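Local atomic coordinates of transcriptional regulator (Thermus thermophilus, PDB entry 2H0A), a protein that probably regulates transcription as a CcpA-like repressor of the LacI/GalR type, with a core resembling periplasmic binding proteins. Residues 19-22 with 23-27; 81-84 with 85-88; 169-172 with 173-177. All blocks are in the same frame, centred on the assembly; numbering follows the deposited sequence.

Contact 1. Residues 19-22 with 23-27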
ATOM      1  N   GLU A  19      -3.365 -18.562  -5.247  1.00 43.79           N
ATOM      2  CA  GLU A  19      -4.256 -19.268  -6.151  1.00 46.12           C
ATOM      3  C   GLU A  19      -3.502 -20.524  -6.549  1.00 47.82           C
ATOM      4  O   GLU A  19      -4.088 -21.600  -6.683  1.00 48.67           O
ATOM      5  CB  GLU A  19      -4.551 -18.433  -7.395  1.00 47.38           C
ATOM      6  CG  GLU A  19      -5.514 -19.103  -8.372  1.00 51.05           C
ATOM      7  CD  GLU A  19      -5.843 -18.223  -9.574  1.00 54.48           C
ATOM      8  OE1 GLU A  19      -6.353 -17.101  -9.364  1.00 56.57           O
ATOM      9  OE2 GLU A  19      -5.597 -18.653 -10.726  1.00 55.43           O
ATOM     10  N   GLY A  20      -2.187 -20.373  -6.721  1.00 48.19           N
ATOM     11  CA  GLY A  20      -1.344 -21.490  -7.095  1.00 48.53           C
ATOM     12  C   GLY A  20      -1.286 -22.549  -6.012  1.00 49.99           C
ATOM     13  O   GLY A  20      -1.275 -23.738  -6.310  1.00 50.63           O
ATOM     14  N   ILE A  21      -1.251 -22.117  -4.756  1.00 51.09           N
ATOM     15  CA  ILE A  21      -1.197 -23.029  -3.616  1.00 51.73           C
ATOM     16  C   ILE A  21      -2.549 -23.690  -3.381  1.00 54.15           C
ATOM     17  O   ILE A  21      -2.628 -24.903  -3.188  1.00 54.27           O
ATOM     18  CB  ILE A  21      -0.798 -22.286  -2.327  1.00 49.81           C
ATOM     19  CG1 ILE A  21       0.630 -21.753  -2.448  1.00 48.36           C
ATOM     20  CG2 ILE A  21      -0.935 -23.211  -1.142  1.00 49.09           C
ATOM     21  CD1 ILE A  21       1.069 -20.884  -1.295  1.00 46.54           C
ATOM     22  N   GLU A  22      -3.611 -22.887  -3.388  1.00 56.53           N
ATOM     23  CA  GLU A  22      -4.958 -23.410  -3.178  1.00 58.93           C
ATOM     24  C   GLU A  22      -5.262 -24.469  -4.219  1.00 58.00           C
ATOM     25  O   GLU A  22      -5.708 -25.566  -3.898  1.00 57.06           O
ATOM     26  CB  GLU A  22      -5.997 -22.295  -3.289  1.00 62.23           C
ATOM     27  CG  GLU A  22      -5.854 -21.206  -2.237  1.00 68.59           C
ATOM     28  CD  GLU A  22      -7.046 -20.259  -2.213  1.00 71.94           C
ATOM     29  OE1 GLU A  22      -7.401 -19.712  -3.283  1.00 73.98           O
ATOM     30  OE2 GLU A  22      -7.626 -20.055  -1.123  1.00 72.53           O
ATOM     31  N   GLY A  23      -5.025 -24.121  -5.477  1.00 58.12           N
ATOM     32  CA  GLY A  23      -5.269 -25.061  -6.550  1.00 58.36           C
ATOM     33  C   GLY A  23      -4.710 -26.421  -6.202  1.00 58.28           C
ATOM     34  O   GLY A  23      -5.369 -27.442  -6.407  1.00 58.38           O
ATOM     35  N   VAL A  24      -3.496 -26.438  -5.662  1.00 58.09           N
ATOM     36  CA  VAL A  24      -2.858 -27.690  -5.295  1.00 58.45           C
ATOM     37  C   VAL A  24      -3.400 -28.276  -3.999  1.00 60.67           C
ATOM     38  O   VAL A  24      -4.069 -29.304  -4.019  1.00 61.07           O
ATOM     39  CB  VAL A  24      -1.324 -27.517  -5.185  1.00 55.67           C
ATOM     40  CG1 VAL A  24      -0.676 -28.780  -4.644  1.00 53.42           C
ATOM     41  CG2 VAL A  24      -0.755 -27.197  -6.546  1.00 54.46           C
ATOM     42  N   LEU A  25      -3.147 -27.603  -2.882  1.00 62.60           N
ATOM     43  CA  LEU A  25      -3.577 -28.092  -1.576  1.00 65.45           C
ATOM     44  C   LEU A  25      -5.023 -28.565  -1.447  1.00 67.86           C
ATOM     45  O   LEU A  25      -5.274 -29.584  -0.806  1.00 67.63           O
ATOM     46  CB  LEU A  25      -3.283 -27.040  -0.512  1.00 65.47           C
ATOM     47  CG  LEU A  25      -1.797 -26.845  -0.224  1.00 66.13           C
ATOM     48  CD1 LEU A  25      -1.639 -25.795   0.861  1.00 67.57           C
ATOM     49  CD2 LEU A  25      -1.168 -28.167   0.208  1.00 66.01           C
ATOM     50  N   LEU A  26      -5.965 -27.844  -2.053  1.00 70.84           N
ATOM     51  CA  LEU A  26      -7.370 -28.228  -1.966  1.00 73.09           C
ATOM     52  C   LEU A  26      -7.697 -29.479  -2.771  1.00 73.52           C
ATOM     53  O   LEU A  26      -8.757 -30.068  -2.606  1.00 74.29           O
ATOM     54  CB  LEU A  26      -8.284 -27.083  -2.409  1.00 74.15           C
ATOM     55  CG  LEU A  26      -8.153 -25.742  -1.669  1.00 76.93           C
ATOM     56  CD1 LEU A  26      -9.212 -24.791  -2.209  1.00 77.40           C
ATOM     57  CD2 LEU A  26      -8.312 -25.913  -0.160  1.00 76.09           C
ATOM     58  N   GLU A  27      -6.796 -29.881  -3.653  1.00 73.94           N
ATOM     59  CA  GLU A  27      -7.005 -31.089  -4.441  1.00 74.30           C
ATOM     60  C   GLU A  27      -6.694 -32.297  -3.556  1.00 74.00           C
ATOM     61  O   GLU A  27      -7.235 -33.381  -3.749  1.00 74.11           O
ATOM     62  CB  GLU A  27      -6.075 -31.089  -5.660  1.00 76.13           C
ATOM     63  CG  GLU A  27      -6.056 -32.404  -6.428  1.00 77.74           C
ATOM     64  CD  GLU A  27      -7.062 -32.439  -7.555  1.00 78.99           C
ATOM     65  OE1 GLU A  27      -6.866 -31.691  -8.537  1.00 79.96           O
ATOM     66  OE2 GLU A  27      -8.044 -33.208  -7.462  1.00 80.15           O
TER

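Contact 2. Residues 81-84 with 85-88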
ATOM      1  N   VAL A  81       8.517 -26.646   6.910  1.00 65.36           N
ATOM      2  CA  VAL A  81       8.397 -25.324   6.313  1.00 61.35           C
ATOM      3  C   VAL A  81       9.030 -25.258   4.924  1.00 59.78           C
ATOM      4  O   VAL A  81      10.174 -25.670   4.723  1.00 59.48           O
ATOM      5  CB  VAL A  81       9.052 -24.251   7.214  1.00 59.64           C
ATOM      6  CG1 VAL A  81       8.821 -22.871   6.629  1.00 58.87           C
ATOM      7  N   VAL A  82       8.273 -24.739   3.965  1.00 57.76           N
ATOM      8  CA  VAL A  82       8.758 -24.605   2.600  1.00 56.81           C
ATOM      9  C   VAL A  82       8.656 -23.143   2.168  1.00 56.66           C
ATOM     10  O   VAL A  82       7.575 -22.551   2.199  1.00 57.01           O
ATOM     11  CB  VAL A  82       7.942 -25.496   1.632  1.00 56.20           C
ATOM     12  CG1 VAL A  82       6.465 -25.184   1.760  1.00 57.17           C
ATOM     13  CG2 VAL A  82       8.409 -25.282   0.202  1.00 55.01           C
ATOM     14  N   LEU A  83       9.794 -22.566   1.786  1.00 55.64           N
ATOM     15  CA  LEU A  83       9.864 -21.173   1.346  1.00 54.51           C
ATOM     16  C   LEU A  83       9.548 -21.030  -0.134  1.00 53.44           C
ATOM     17  O   LEU A  83       9.922 -21.880  -0.937  1.00 54.24           O
ATOM     18  CB  LEU A  83      11.264 -20.608   1.578  1.00 55.08           C
ATOM     19  CG  LEU A  83      11.760 -20.350   2.995  1.00 57.12           C
ATOM     20  CD1 LEU A  83      13.212 -19.914   2.935  1.00 57.79           C
ATOM     21  CD2 LEU A  83      10.918 -19.271   3.647  1.00 59.28           C
ATOM     22  N   VAL A  84       8.864 -19.951  -0.492  1.00 51.22           N
ATOM     23  CA  VAL A  84       8.539 -19.691  -1.881  1.00 50.74           C
ATOM     24  C   VAL A  84       8.886 -18.241  -2.169  1.00 52.28           C
ATOM     25  O   VAL A  84       8.568 -17.354  -1.376  1.00 51.48           O
ATOM     26  CB  VAL A  84       7.044 -19.948  -2.196  1.00 49.33           C
ATOM     27  CG1 VAL A  84       6.160 -19.052  -1.350  1.00 48.93           C
ATOM     28  CG2 VAL A  84       6.784 -19.714  -3.683  1.00 46.80           C
ATOM     29  N   ASP A  85       9.542 -18.011  -3.304  1.00 54.04           N
ATOM     30  CA  ASP A  85       9.978 -16.680  -3.705  1.00 55.38           C
ATOM     31  C   ASP A  85      11.108 -16.260  -2.780  1.00 56.24           C
ATOM     32  O   ASP A  85      11.407 -15.078  -2.635  1.00 54.99           O
ATOM     33  CB  ASP A  85       8.835 -15.675  -3.599  1.00 57.20           C
ATOM     34  CG  ASP A  85       9.221 -14.308  -4.116  1.00 58.93           C
ATOM     35  OD1 ASP A  85       9.430 -14.175  -5.338  1.00 59.59           O
ATOM     36  OD2 ASP A  85       9.331 -13.368  -3.302  1.00 60.50           O
ATOM     37  N   ALA A  86      11.724 -17.253  -2.144  1.00 58.56           N
ATOM     38  CA  ALA A  86      12.834 -17.033  -1.220  1.00 59.68           C
ATOM     39  C   ALA A  86      13.757 -18.243  -1.259  1.00 60.30           C
ATOM     40  O   ALA A  86      13.382 -19.292  -1.774  1.00 60.63           O
ATOM     41  CB  ALA A  86      12.303 -16.825   0.196  1.00 59.40           C
ATOM     42  N   GLN A  87      14.963 -18.092  -0.723  1.00 61.95           N
ATOM     43  CA  GLN A  87      15.934 -19.180  -0.693  1.00 63.25           C
ATOM     44  C   GLN A  87      16.525 -19.329   0.692  1.00 63.94           C
ATOM     45  O   GLN A  87      16.737 -18.346   1.396  1.00 64.69           O
ATOM     46  CB  GLN A  87      17.079 -18.930  -1.666  1.00 62.99           C
ATOM     47  CG  GLN A  87      16.692 -18.899  -3.113  1.00 65.35           C
ATOM     48  CD  GLN A  87      17.906 -18.798  -4.003  1.00 68.18           C
ATOM     49  OE1 GLN A  87      18.765 -19.678  -3.990  1.00 69.59           O
ATOM     50  NE2 GLN A  87      17.994 -17.719  -4.777  1.00 69.59           N
ATOM     51  N   ASN A  88      16.810 -20.565   1.074  1.00 65.04           N
ATOM     52  CA  ASN A  88      17.386 -20.835   2.375  1.00 65.37           C
ATOM     53  C   ASN A  88      18.027 -22.217   2.354  1.00 65.39           C
ATOM     54  O   ASN A  88      17.437 -23.183   1.863  1.00 65.46           O
ATOM     55  CB  ASN A  88      16.300 -20.771   3.450  1.00 66.48           C
ATOM     56  CG  ASN A  88      16.867 -20.757   4.849  1.00 67.32           C
ATOM     57  OD1 ASN A  88      17.626 -19.864   5.205  1.00 68.68           O
ATOM     58  ND2 ASN A  88      16.501 -21.747   5.650  1.00 68.38           N
TER

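Contact 3. Residues 169-172 with 173-177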
ATOM      1  N   LEU A 169       5.010   9.469 -11.944  1.00 31.16           N
ATOM      2  CA  LEU A 169       6.005  10.432 -11.494  1.00 29.86           C
ATOM      3  C   LEU A 169       7.300  10.207 -12.292  1.00 31.87           C
ATOM      4  O   LEU A 169       7.958  11.164 -12.718  1.00 30.79           O
ATOM      5  CB  LEU A 169       6.293  10.242 -10.006  1.00 28.24           C
ATOM      6  CG  LEU A 169       5.904  11.222  -8.884  1.00 26.86           C
ATOM      7  CD1 LEU A 169       5.194  12.447  -9.407  1.00 23.01           C
ATOM      8  CD2 LEU A 169       5.035  10.468  -7.875  1.00 27.06           C
ATOM      9  N   ALA A 170       7.650   8.939 -12.505  1.00 32.21           N
ATOM     10  CA  ALA A 170       8.866   8.573 -13.232  1.00 32.07           C
ATOM     11  C   ALA A 170       8.888   8.973 -14.708  1.00 32.66           C
ATOM     12  O   ALA A 170       9.846   9.576 -15.171  1.00 32.27           O
ATOM     13  CB  ALA A 170       9.120   7.075 -13.092  1.00 31.75           C
ATOM     14  N   LEU A 171       7.848   8.636 -15.456  1.00 34.44           N
ATOM     15  CA  LEU A 171       7.817   9.011 -16.865  1.00 38.03           C
ATOM     16  C   LEU A 171       7.968  10.533 -16.976  1.00 40.61           C
ATOM     17  O   LEU A 171       8.643  11.047 -17.868  1.00 39.99           O
ATOM     18  CB  LEU A 171       6.501   8.573 -17.509  1.00 37.69           C
ATOM     19  CG  LEU A 171       6.313   9.000 -18.969  1.00 38.67           C
ATOM     20  CD1 LEU A 171       7.401   8.369 -19.824  1.00 36.66           C
ATOM     21  CD2 LEU A 171       4.935   8.594 -19.466  1.00 38.14           C
ATOM     22  N   ARG A 172       7.330  11.246 -16.057  1.00 44.09           N
ATOM     23  CA  ARG A 172       7.388  12.698 -16.032  1.00 47.57           C
ATOM     24  C   ARG A 172       8.842  13.125 -15.819  1.00 46.30           C
ATOM     25  O   ARG A 172       9.307  14.117 -16.391  1.00 43.99           O
ATOM     26  CB  ARG A 172       6.504  13.221 -14.896  1.00 52.25           C
ATOM     27  CG  ARG A 172       5.378  14.129 -15.334  1.00 61.62           C
ATOM     28  CD  ARG A 172       5.903  15.494 -15.753  1.00 71.78           C
ATOM     29  NE  ARG A 172       4.815  16.454 -15.962  1.00 80.32           N
ATOM     30  CZ  ARG A 172       4.991  17.726 -16.317  1.00 83.70           C
ATOM     31  NH1 ARG A 172       6.217  18.207 -16.508  1.00 85.94           N
ATOM     32  NH2 ARG A 172       3.939  18.520 -16.476  1.00 84.20           N
ATOM     33  N   HIS A 173       9.550  12.358 -14.991  1.00 45.00           N
ATOM     34  CA  HIS A 173      10.951  12.617 -14.686  1.00 44.53           C
ATOM     35  C   HIS A 173      11.820  12.384 -15.921  1.00 43.75           C
ATOM     36  O   HIS A 173      12.654  13.221 -16.276  1.00 43.95           O
ATOM     37  CB  HIS A 173      11.422  11.696 -13.561  1.00 45.69           C
ATOM     38  CG  HIS A 173      12.863  11.867 -13.216  1.00 47.89           C
ATOM     39  ND1 HIS A 173      13.344  12.978 -12.557  1.00 50.23           N
ATOM     40  CD2 HIS A 173      13.940  11.090 -13.477  1.00 49.83           C
ATOM     41  CE1 HIS A 173      14.653  12.878 -12.428  1.00 50.36           C
ATOM     42  NE2 HIS A 173      15.041  11.741 -12.978  1.00 51.34           N
ATOM     43  N   PHE A 174      11.618  11.242 -16.571  1.00 40.23           N
ATOM     44  CA  PHE A 174      12.374  10.899 -17.762  1.00 37.84           C
ATOM     45  C   PHE A 174      12.126  11.877 -18.913  1.00 38.89           C
ATOM     46  O   PHE A 174      13.030  12.174 -19.695  1.00 38.89           O
ATOM     47  CB  PHE A 174      12.006   9.499 -18.239  1.00 36.16           C
ATOM     48  CG  PHE A 174      12.126   8.432 -17.186  1.00 36.47           C
ATOM     49  CD1 PHE A 174      13.206   8.404 -16.311  1.00 35.41           C
ATOM     50  CD2 PHE A 174      11.203   7.385 -17.141  1.00 35.63           C
ATOM     51  CE1 PHE A 174      13.372   7.347 -15.416  1.00 34.24           C
ATOM     52  CE2 PHE A 174      11.361   6.327 -16.253  1.00 34.02           C
ATOM     53  CZ  PHE A 174      12.447   6.305 -15.392  1.00 34.07           C
ATOM     54  N   LEU A 175      10.900  12.374 -19.025  1.00 39.37           N
ATOM     55  CA  LEU A 175      10.555  13.287 -20.102  1.00 40.19           C
ATOM     56  C   LEU A 175      11.290  14.613 -20.070  1.00 41.42           C
ATOM     57  O   LEU A 175      11.372  15.290 -21.093  1.00 41.97           O
ATOM     58  CB  LEU A 175       9.050  13.531 -20.136  1.00 40.60           C
ATOM     59  CG  LEU A 175       8.251  12.312 -20.613  1.00 43.90           C
ATOM     60  CD1 LEU A 175       6.768  12.564 -20.425  1.00 43.12           C
ATOM     61  CD2 LEU A 175       8.575  12.010 -22.076  1.00 43.14           C
ATOM     62  N   GLU A 176      11.821  15.006 -18.914  1.00 42.41           N
ATOM     63  CA  GLU A 176      12.557  16.261 -18.873  1.00 43.91           C
ATOM     64  C   GLU A 176      14.030  16.009 -19.198  1.00 43.64           C
ATOM     65  O   GLU A 176      14.819  16.942 -19.369  1.00 42.35           O
ATOM     66  CB  GLU A 176      12.373  16.981 -17.525  1.00 44.72           C
ATOM     67  CG  GLU A 176      12.237  16.106 -16.300  1.00 48.82           C
ATOM     68  CD  GLU A 176      11.828  16.898 -15.048  1.00 51.48           C
ATOM     69  OE1 GLU A 176      10.791  17.602 -15.092  1.00 48.57           O
ATOM     70  OE2 GLU A 176      12.541  16.810 -14.017  1.00 53.11           O
ATOM     71  N   LYS A 177      14.373  14.731 -19.322  1.00 43.33           N
ATOM     72  CA  LYS A 177      15.730  14.311 -19.662  1.00 42.91           C
ATOM     73  C   LYS A 177      15.816  13.898 -21.138  1.00 42.33           C
ATOM     74  O   LYS A 177      16.896  13.887 -21.728  1.00 41.55           O
ATOM     75  CB  LYS A 177      16.167  13.125 -18.788  1.00 42.88           C
ATOM     76  CG  LYS A 177      16.543  13.475 -17.360  1.00 45.01           C
ATOM     77  CD  LYS A 177      17.018  12.229 -16.608  1.00 47.84           C
ATOM     78  CE  LYS A 177      17.315  12.498 -15.124  1.00 49.86           C
ATOM     79  NZ  LYS A 177      18.587  13.241 -14.866  1.00 51.93           N
TER

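Contact 1. Residues 19-22 with 23-27
Ile21 and Leu25 meet one turn apart on helix 12-25, the crossover helix of the beta-alpha-beta unit that runs from strand 2-6 to strand 31-34. Their side chains lie side by side and point the same way, with CG2 of Ile21 3.3 Å from CD1 of Leu25. Ile21 presents this methyl because its CG2 stands opposite the backbone N while CG1 takes the place beside it (chi1 -65°). Both residues rest on Leu32 of strand 31-34 and on Ala241 of helix 233-248, so this is the closely packed, buried side of the helix. Val24, partly exposed, also leans on helix 233-248, through Ala238 and Ala241, while its CG2 comes 3.5 Å from the carbonyl O of Gly20.

The other side is looser. Glu19 is exposed and turns its carboxylate to Arg15, one turn earlier, in a salt bridge. Leu26 is also exposed; its CD1 stays 4.2 Å from CB of Glu22, while its CG lies nearer the carbonyl O of Glu22. The main chain holds both sides together: N of Gly23 binds O of Glu19, N of Leu25 binds O of Ile21, and N of Leu26 reaches O of Glu22 at 2.9 Å.

Contact 2. Residues 81-84 with 85-88
Leu83 meets Ala86 and Asn88 where the chain leaves strand 81-84, a parallel strand inside the N-terminal half of a periplasmic-binding-protein-like fold, and bends into the loop that leads to strand 92-96. CB of Leu83 lies 4.2 Å from CB of Ala86, and its CD1 reaches past the alanine to CB of Asn88, 3.2 Å away, and to the carbonyl carbon of Gln87 at 4.0 Å. The leucine and asparagine side chains meet at a slant. With CG of Leu83 opposite its own carbonyl carbon (chi1 -70°) and the chain extended beyond it, CD1 is carried out to the returning loop.

The bend itself is made at Asp85, whose positive phi of 70° turns the backbone and brings the CB of Ala86 to the side of the strand on which Leu83 lies. Val84 points its side chain away from the loop, packing on Ile60 and Ala62 of strand 58-62, on Val94, and on Ala240 of helix 233-248.

Further out, backbone hydrogen bonds from Leu83 to Asp92 and Val94, and from Val84 to Leu61, fix the strand end between its two neighbours. Asp65 touches both Leu83 and Asn88 from a loop. The carboxylate of Asp85 turns away from the strand, its CG opposite the backbone N (chi1 -175°), and its OD2 is hydrogen-bonded to OG of Ser63.

Contact 3. Residues 169-172 with 173-177
The ring of Phe174 lies with one face over the carbonyl O of Ala170, which sits 3.2 Å above the ring plane, offset toward the rim. The same O of Ala170 accepts the backbone N of Phe174 at 2.8 Å, so this oxygen takes the backbone bond and also lies against the ring. With CG set beside the backbone N (chi1 -53°), the ring folds back along the helix, and its CE2 comes within 3.9 Å of CB of Ala170.

Leu171 and Leu175 run at an angle to each other on an adjoining face, CG of Leu171 lying 3.9 Å from CD1 of Leu175. The side chain of Leu175 also lies against O of Leu171, the carbonyl that receives the N of Leu175. Both pairs belong to the end of helix 164-175, which packs against the sheet of the C-terminal half of this periplasmic-binding-protein-like fold. Phe174 is directed at that sheet, touching Leu182 and Val184 of strand 182-185 and meeting the ring of Phe117 with the planes about 30° apart; Leu171 faces Val195 and Ala199 of helix 189-200. An alanine in place of Phe174 is likely to leave a gap against Phe117 and Val184 and to uncover the carbonyl of Ala170.

His173 turns another way, its ring meeting that of Tyr158. Arg172 and Glu176 lie at the subunit interface: Arg172 packs on Glu176 of the second subunit, and Glu176 on Arg172 of that subunit, while within the chain NH1 of Arg172 remains 4.8 Å from OE1 of Glu176.

How the contacts relate
From the N terminus the chain first reaches contact 1, at the end of helix 12-25, then contact 2, where strand 81-84 passes into a loop, and last contact 3, at the end of helix 164-175. Each lies within a continuous run of residues, so none closes a long loop; they follow in series and neither nest nor cross. Contacts 1 and 2 share the N-terminal half, their centres about 17 Å apart, and helix 233-248 packs against both, through Ala241 and Ala240 respectively. Contact 3 lies across the chain's centre, about 42 Å from contact 1 between centres, where its helix joins strand 182-185, helix 189-200 and the second subunit.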